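Local structure of XC6422 protein (Xanthomonas campestris, 2FUK) at residues F87-A101 against F120-L132. The protein probably acts as a hydrolase, being a small serine alpha/beta-hydrolase without a lid. Numbering follows the deposited sequence.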
ATOM      1  N   PHE A  87      10.036  31.555   5.940  1.00 10.51           N
ATOM      2  CA  PHE A  87       8.847  31.132   6.669  1.00  9.46           C
ATOM      3  C   PHE A  87       7.971  32.339   6.991  1.00  9.96           C
ATOM      4  O   PHE A  87       8.469  33.352   7.470  1.00 11.17           O
ATOM      5  CB  PHE A  87       9.286  30.423   7.952  1.00  9.48           C
ATOM      6  CG  PHE A  87       8.150  29.949   8.807  1.00  9.34           C
ATOM      7  CD1 PHE A  87       7.274  28.967   8.350  1.00  9.27           C
ATOM      8  CD2 PHE A  87       7.955  30.484  10.080  1.00  8.73           C
ATOM      9  CE1 PHE A  87       6.224  28.528   9.145  1.00  9.65           C
ATOM     10  CE2 PHE A  87       6.903  30.047  10.881  1.00  9.79           C
ATOM     11  CZ  PHE A  87       6.040  29.072  10.415  1.00 10.10           C
ATOM     12  N   ASP A  88       6.668  32.229   6.737  1.00  9.09           N
ATOM     13  CA  ASP A  88       5.755  33.339   6.987  1.00  8.49           C
ATOM     14  C   ASP A  88       4.572  32.970   7.890  1.00  8.35           C
ATOM     15  O   ASP A  88       3.486  33.523   7.762  1.00  6.84           O
ATOM     16  CB  ASP A  88       5.264  33.908   5.648  1.00  8.46           C
ATOM     17  CG  ASP A  88       4.649  35.293   5.780  1.00  9.09           C
ATOM     18  OD1 ASP A  88       5.208  36.131   6.525  1.00 10.68           O
ATOM     19  OD2 ASP A  88       3.616  35.555   5.126  1.00  8.61           O
ATOM     20  N   HIS A  89       4.798  32.025   8.797  1.00  9.13           N
ATOM     21  CA  HIS A  89       3.786  31.614   9.771  1.00  9.22           C
ATOM     22  C   HIS A  89       2.397  31.239   9.261  1.00 10.09           C
ATOM     23  O   HIS A  89       1.398  31.396   9.980  1.00 11.56           O
ATOM     24  CB  HIS A  89       3.639  32.702  10.847  1.00 10.11           C
ATOM     25  CG  HIS A  89       4.814  32.807  11.768  1.00 10.95           C
ATOM     26  ND1 HIS A  89       6.012  33.376  11.393  1.00 12.01           N
ATOM     27  CD2 HIS A  89       4.982  32.386  13.045  1.00 11.93           C
ATOM     28  CE1 HIS A  89       6.867  33.297  12.398  1.00 11.18           C
ATOM     29  NE2 HIS A  89       6.267  32.701  13.412  1.00 13.19           N
ATOM     30  N   GLY A  90       2.322  30.742   8.035  1.00  9.74           N
ATOM     31  CA  GLY A  90       1.037  30.332   7.502  1.00  9.71           C
ATOM     32  C   GLY A  90       0.317  31.340   6.638  1.00 10.70           C
ATOM     33  O   GLY A  90      -0.708  31.017   6.039  1.00 10.24           O
ATOM     34  N   ASP A  91       0.822  32.564   6.564  1.00 10.09           N
ATOM     35  CA  ASP A  91       0.166  33.557   5.729  1.00 10.02           C
ATOM     36  C   ASP A  91       0.604  33.422   4.276  1.00  9.60           C
ATOM     37  O   ASP A  91      -0.189  33.037   3.420  1.00  9.30           O
ATOM     38  CB  ASP A  91       0.434  34.968   6.258  1.00 12.13           C
ATOM     39  CG  ASP A  91      -0.412  35.299   7.475  1.00 14.37           C
ATOM     40  OD1 ASP A  91      -1.323  34.501   7.806  1.00 16.71           O
ATOM     41  OD2 ASP A  91      -0.181  36.362   8.098  1.00 15.79           O
ATOM     42  N   GLY A  92       1.869  33.712   4.003  1.00  8.85           N
ATOM     43  CA  GLY A  92       2.358  33.596   2.645  1.00  7.97           C
ATOM     44  C   GLY A  92       2.265  32.167   2.135  1.00  8.19           C
ATOM     45  O   GLY A  92       2.191  31.943   0.929  1.00  8.13           O
ATOM     46  N   GLU A  93       2.272  31.200   3.049  1.00  7.87           N
ATOM     47  CA  GLU A  93       2.189  29.801   2.650  1.00  7.90           C
ATOM     48  C   GLU A  93       0.845  29.511   1.987  1.00  8.60           C
ATOM     49  O   GLU A  93       0.746  28.627   1.142  1.00  6.83           O
ATOM     50  CB  GLU A  93       2.417  28.873   3.851  1.00  8.13           C
ATOM     51  CG  GLU A  93       3.892  28.755   4.279  1.00  7.37           C
ATOM     52  CD  GLU A  93       4.388  29.923   5.121  1.00  7.25           C
ATOM     53  OE1 GLU A  93       5.614  29.994   5.355  1.00  6.75           O
ATOM     54  OE2 GLU A  93       3.561  30.753   5.554  1.00  9.56           O
ATOM     55  N   GLN A  94      -0.189  30.257   2.365  1.00  8.82           N
ATOM     56  CA  GLN A  94      -1.498  30.065   1.748  1.00  7.01           C
ATOM     57  C   GLN A  94      -1.416  30.513   0.297  1.00  7.39           C
ATOM     58  O   GLN A  94      -2.085  29.958  -0.574  1.00  6.97           O
ATOM     59  CB  GLN A  94      -2.565  30.888   2.460  1.00  8.12           C
ATOM     60  CG  GLN A  94      -2.958  30.369   3.824  1.00  8.39           C
ATOM     61  CD  GLN A  94      -3.957  31.286   4.498  1.00  9.89           C
ATOM     62  OE1 GLN A  94      -5.049  31.516   3.978  1.00 11.94           O
ATOM     63  NE2 GLN A  94      -3.581  31.828   5.649  1.00 10.53           N
ATOM     64  N   ASP A  95      -0.595  31.527   0.042  1.00  7.31           N
ATOM     65  CA  ASP A  95      -0.432  32.034  -1.313  1.00  7.83           C
ATOM     66  C   ASP A  95       0.371  31.033  -2.134  1.00  7.04           C
ATOM     67  O   ASP A  95       0.127  30.876  -3.331  1.00  8.08           O
ATOM     68  CB  ASP A  95       0.266  33.397  -1.308  1.00  8.76           C
ATOM     69  CG  ASP A  95      -0.489  34.438  -0.492  1.00 11.02           C
ATOM     70  OD1 ASP A  95      -1.739  34.380  -0.463  1.00 12.12           O
ATOM     71  OD2 ASP A  95       0.169  35.324   0.105  1.00 13.03           O
ATOM     72  N   ASP A  96       1.328  30.361  -1.495  1.00  7.51           N
ATOM     73  CA  ASP A  96       2.135  29.354  -2.185  1.00  7.30           C
ATOM     74  C   ASP A  96       1.199  28.235  -2.621  1.00  6.96           C
ATOM     75  O   ASP A  96       1.273  27.746  -3.748  1.00  6.76           O
ATOM     76  CB  ASP A  96       3.202  28.748  -1.263  1.00  7.62           C
ATOM     77  CG  ASP A  96       4.280  29.731  -0.866  1.00  6.21           C
ATOM     78  OD1 ASP A  96       4.511  30.707  -1.606  1.00  7.36           O
ATOM     79  OD2 ASP A  96       4.916  29.507   0.188  1.00  7.85           O
ATOM     80  N   LEU A  97       0.319  27.832  -1.710  1.00  7.42           N
ATOM     81  CA  LEU A  97      -0.647  26.776  -1.989  1.00  7.47           C
ATOM     82  C   LEU A  97      -1.556  27.206  -3.143  1.00  7.81           C
ATOM     83  O   LEU A  97      -1.877  26.401  -4.017  1.00  7.32           O
ATOM     84  CB  LEU A  97      -1.499  26.496  -0.744  1.00  7.83           C
ATOM     85  CG  LEU A  97      -1.956  25.066  -0.421  1.00 13.11           C
ATOM     86  CD1 LEU A  97      -3.223  25.152   0.399  1.00  7.92           C
ATOM     87  CD2 LEU A  97      -2.182  24.234  -1.670  1.00  9.04           C
ATOM     88  N   ARG A  98      -1.972  28.473  -3.149  1.00  7.21           N
ATOM     89  CA  ARG A  98      -2.841  28.958  -4.220  1.00  8.71           C
ATOM     90  C   ARG A  98      -2.163  28.853  -5.582  1.00  9.24           C
ATOM     91  O   ARG A  98      -2.811  28.524  -6.572  1.00  8.72           O
ATOM     92  CB  ARG A  98      -3.274  30.415  -3.981  1.00 11.08           C
ATOM     93  CG  ARG A  98      -4.136  30.971  -5.128  1.00 12.56           C
ATOM     94  CD  ARG A  98      -5.163  32.004  -4.678  1.00 16.80           C
ATOM     95  NE  ARG A  98      -4.596  33.314  -4.361  1.00 19.36           N
ATOM     96  CZ  ARG A  98      -4.089  34.148  -5.266  1.00 20.81           C
ATOM     97  NH1 ARG A  98      -4.069  33.808  -6.549  1.00 22.43           N
ATOM     98  NH2 ARG A  98      -3.626  35.332  -4.890  1.00 20.79           N
ATOM     99  N   ALA A  99      -0.868  29.146  -5.635  1.00  8.11           N
ATOM    100  CA  ALA A  99      -0.134  29.076  -6.894  1.00  7.29           C
ATOM    101  C   ALA A  99      -0.131  27.646  -7.427  1.00  6.70           C
ATOM    102  O   ALA A  99      -0.271  27.416  -8.630  1.00  6.13           O
ATOM    103  CB  ALA A  99       1.297  29.559  -6.689  1.00  7.47           C
ATOM    104  N   VAL A 100       0.033  26.689  -6.520  1.00  7.43           N
ATOM    105  CA  VAL A 100       0.044  25.292  -6.910  1.00  6.91           C
ATOM    106  C   VAL A 100      -1.361  24.891  -7.356  1.00  7.58           C
ATOM    107  O   VAL A 100      -1.532  24.248  -8.390  1.00  7.21           O
ATOM    108  CB  VAL A 100       0.514  24.393  -5.738  1.00  7.68           C
ATOM    109  CG1 VAL A 100       0.554  22.929  -6.176  1.00  7.54           C
ATOM    110  CG2 VAL A 100       1.900  24.838  -5.275  1.00  8.28           C
ATOM    111  N   ALA A 101      -2.366  25.285  -6.583  1.00  7.21           N
ATOM    112  CA  ALA A 101      -3.745  24.954  -6.913  1.00  7.12           C
ATOM    113  C   ALA A 101      -4.160  25.524  -8.268  1.00  7.90           C
ATOM    114  O   ALA A 101      -4.836  24.855  -9.053  1.00  8.38           O
ATOM    115  CB  ALA A 101      -4.686  25.476  -5.821  1.00  7.19           C
ATOM    116  N   PHE A 120       1.034  21.680  10.457  1.00  7.26           N
ATOM    117  CA  PHE A 120       1.085  23.029   9.894  1.00  7.70           C
ATOM    118  C   PHE A 120       0.425  23.019   8.519  1.00  7.10           C
ATOM    119  O   PHE A 120      -0.253  23.972   8.141  1.00  7.11           O
ATOM    120  CB  PHE A 120       2.536  23.513   9.778  1.00  8.01           C
ATOM    121  CG  PHE A 120       2.695  24.805   9.010  1.00  8.43           C
ATOM    122  CD1 PHE A 120       3.143  24.793   7.691  1.00  8.81           C
ATOM    123  CD2 PHE A 120       2.399  26.028   9.605  1.00  7.89           C
ATOM    124  CE1 PHE A 120       3.296  25.983   6.971  1.00  9.21           C
ATOM    125  CE2 PHE A 120       2.550  27.222   8.895  1.00  8.60           C
ATOM    126  CZ  PHE A 120       2.999  27.197   7.575  1.00  9.75           C
ATOM    127  N   GLY A 121       0.620  21.930   7.779  1.00  7.22           N
ATOM    128  CA  GLY A 121       0.034  21.823   6.455  1.00  7.56           C
ATOM    129  C   GLY A 121      -1.481  21.738   6.498  1.00  6.82           C
ATOM    130  O   GLY A 121      -2.158  22.098   5.534  1.00  6.85           O
ATOM    131  N   ALA A 122      -2.016  21.237   7.605  1.00  7.09           N
ATOM    132  CA  ALA A 122      -3.462  21.140   7.761  1.00  7.41           C
ATOM    133  C   ALA A 122      -3.996  22.540   8.053  1.00  7.32           C
ATOM    134  O   ALA A 122      -5.090  22.907   7.617  1.00  7.46           O
ATOM    135  CB  ALA A 122      -3.807  20.187   8.903  1.00  6.78           C
ATOM    136  N   TYR A 123      -3.220  23.322   8.796  1.00  8.39           N
ATOM    137  CA  TYR A 123      -3.626  24.686   9.112  1.00  8.21           C
ATOM    138  C   TYR A 123      -3.681  25.499   7.822  1.00  8.13           C
ATOM    139  O   TYR A 123      -4.661  26.184   7.563  1.00  7.98           O
ATOM    140  CB  TYR A 123      -2.637  25.326  10.097  1.00  9.33           C
ATOM    141  CG  TYR A 123      -2.757  26.833  10.230  1.00 10.46           C
ATOM    142  CD1 TYR A 123      -3.892  27.421  10.794  1.00 13.34           C
ATOM    143  CD2 TYR A 123      -1.724  27.668   9.805  1.00 13.56           C
ATOM    144  CE1 TYR A 123      -3.996  28.813  10.938  1.00 14.75           C
ATOM    145  CE2 TYR A 123      -1.814  29.056   9.943  1.00 14.67           C
ATOM    146  CZ  TYR A 123      -2.954  29.621  10.513  1.00 15.29           C
ATOM    147  OH  TYR A 123      -3.039  30.991  10.667  1.00 16.20           O
ATOM    148  N   VAL A 124      -2.634  25.407   7.006  1.00  7.87           N
ATOM    149  CA  VAL A 124      -2.592  26.167   5.758  1.00  7.19           C
ATOM    150  C   VAL A 124      -3.690  25.769   4.776  1.00  7.52           C
ATOM    151  O   VAL A 124      -4.307  26.637   4.152  1.00  7.63           O
ATOM    152  CB  VAL A 124      -1.210  26.031   5.057  1.00  6.79           C
ATOM    153  CG1 VAL A 124      -1.229  26.745   3.705  1.00  6.69           C
ATOM    154  CG2 VAL A 124      -0.135  26.634   5.932  1.00  8.76           C
ATOM    155  N   SER A 125      -3.940  24.471   4.619  1.00  6.24           N
ATOM    156  CA  SER A 125      -4.975  24.052   3.687  1.00  7.06           C
ATOM    157  C   SER A 125      -6.377  24.393   4.183  1.00  7.48           C
ATOM    158  O   SER A 125      -7.244  24.735   3.389  1.00  7.74           O
ATOM    159  CB  SER A 125      -4.858  22.554   3.365  1.00  6.18           C
ATOM    160  OG  SER A 125      -4.835  21.745   4.518  1.00  6.74           O
ATOM    161  N   LEU A 126      -6.600  24.317   5.493  1.00  8.03           N
ATOM    162  CA  LEU A 126      -7.912  24.652   6.042  1.00  7.85           C
ATOM    163  C   LEU A 126      -8.176  26.153   5.868  1.00  8.98           C
ATOM    164  O   LEU A 126      -9.259  26.563   5.447  1.00  9.25           O
ATOM    165  CB  LEU A 126      -7.987  24.271   7.528  1.00  9.27           C
ATOM    166  CG  LEU A 126      -9.302  24.610   8.232  1.00 10.44           C
ATOM    167  CD1 LEU A 126     -10.461  23.913   7.538  1.00 11.66           C
ATOM    168  CD2 LEU A 126      -9.226  24.194   9.694  1.00 12.35           C
ATOM    169  N   ARG A 127      -7.175  26.969   6.184  1.00  8.72           N
ATOM    170  CA  ARG A 127      -7.315  28.411   6.043  1.00  9.07           C
ATOM    171  C   ARG A 127      -7.515  28.787   4.579  1.00  8.59           C
ATOM    172  O   ARG A 127      -8.214  29.748   4.269  1.00 10.38           O
ATOM    173  CB  ARG A 127      -6.081  29.127   6.606  1.00 10.44           C
ATOM    174  CG  ARG A 127      -6.029  29.175   8.141  1.00 13.00           C
ATOM    175  CD  ARG A 127      -5.983  30.619   8.633  1.00 13.95           C
ATOM    176  NE  ARG A 127      -7.185  31.359   8.265  1.00 16.74           N
ATOM    177  CZ  ARG A 127      -8.267  31.491   9.030  1.00 16.90           C
ATOM    178  NH1 ARG A 127      -8.316  30.932  10.234  1.00 16.89           N
ATOM    179  NH2 ARG A 127      -9.308  32.185   8.587  1.00 18.03           N
ATOM    180  N   ALA A 128      -6.907  28.024   3.677  1.00  8.92           N
ATOM    181  CA  ALA A 128      -7.027  28.311   2.254  1.00  7.99           C
ATOM    182  C   ALA A 128      -8.274  27.713   1.610  1.00  8.20           C
ATOM    183  O   ALA A 128      -8.559  27.978   0.444  1.00  7.83           O
ATOM    184  CB  ALA A 128      -5.772  27.832   1.519  1.00  8.95           C
ATOM    185  N   ALA A 129      -9.024  26.921   2.368  1.00  8.40           N
ATOM    186  CA  ALA A 129     -10.220  26.276   1.830  1.00 10.08           C
ATOM    187  C   ALA A 129     -11.249  27.243   1.246  1.00 10.63           C
ATOM    188  O   ALA A 129     -11.790  26.994   0.171  1.00 11.46           O
ATOM    189  CB  ALA A 129     -10.870  25.407   2.904  1.00 10.16           C
ATOM    190  N   ALA A 130     -11.520  28.340   1.947  1.00 10.58           N
ATOM    191  CA  ALA A 130     -12.510  29.305   1.461  1.00 11.85           C
ATOM    192  C   ALA A 130     -12.162  29.807   0.070  1.00 13.01           C
ATOM    193  O   ALA A 130     -13.013  29.848  -0.815  1.00 15.23           O
ATOM    194  CB  ALA A 130     -12.614  30.487   2.417  1.00 12.56           C
ATOM    195  N   ALA A 131     -10.907  30.199  -0.116  1.00 12.13           N
ATOM    196  CA  ALA A 131     -10.466  30.717  -1.402  1.00 12.36           C
ATOM    197  C   ALA A 131     -10.311  29.670  -2.505  1.00 12.53           C
ATOM    198  O   ALA A 131     -10.621  29.937  -3.661  1.00 13.52           O
ATOM    199  CB  ALA A 131      -9.153  31.476  -1.225  1.00 12.08           C
ATOM    200  N   LEU A 132      -9.851  28.474  -2.151  1.00 11.64           N
ATOM    201  CA  LEU A 132      -9.616  27.426  -3.144  1.00 11.15           C
ATOM    202  C   LEU A 132     -10.768  26.464  -3.442  1.00 12.07           C
ATOM    203  O   LEU A 132     -10.714  25.719  -4.420  1.00 12.99           O
ATOM    204  CB  LEU A 132      -8.361  26.646  -2.751  1.00 10.30           C
ATOM    205  CG  LEU A 132      -7.110  27.522  -2.619  1.00  9.51           C
ATOM    206  CD1 LEU A 132      -5.913  26.650  -2.242  1.00 10.15           C
ATOM    207  CD2 LEU A 132      -6.852  28.270  -3.927  1.00 10.22           C
TER
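The carboxylate of Glu-93, whose CG packs at the edge of the Phe-120 ring, is held through both oxygens by the loop before its own helix. Asp-88 N gives Glu-93 OE1 a nearly straight bond of 2.8 Å on the syn lone pair, while Gly-90 N reaches Glu-93 OE2 from above the carboxylate plane, also at 2.8 Å but markedly bent (135°). The first torsion (chi1 -76°) sets Glu-93 CG 3.8 Å from Phe-120 CZ, and a bend at chi2 then turns the carboxylate back to the loop amides, its plane almost perpendicular to the ring. The chain turns at Gly-90 with a positive phi, which glycine adopts readily, bringing Gly-90 N to 3.6 Å from Phe-120 CE2 and its CA close to Tyr-123 CE2. Gln-94 holds the same loop with a bond in the other direction, its NE2 donating to Gly-90 O at 3.0 Å, and the amide rests against Arg-127 CB; the guanidinium beyond turns to the carbonyls of Asp-148 and Ser-150. Further along, contact is apolar. Leu-97 enters as a knob among Val-124, Ser-125, Ala-128 and Leu-132, and Leu-132 inserts its two methyls beside Ala-101 CB. Helices 92-101 and 120-132 cross at -70°, their axes 9.2 Å apart, over the central sheet, where Leu-97 also meets Ile-41 and Phe-75. Packing of neighbouring helices against one sheet, the second starting at what is probably the nucleophile elbow around Ser-119, is characteristic of the alpha/beta-hydrolase fold.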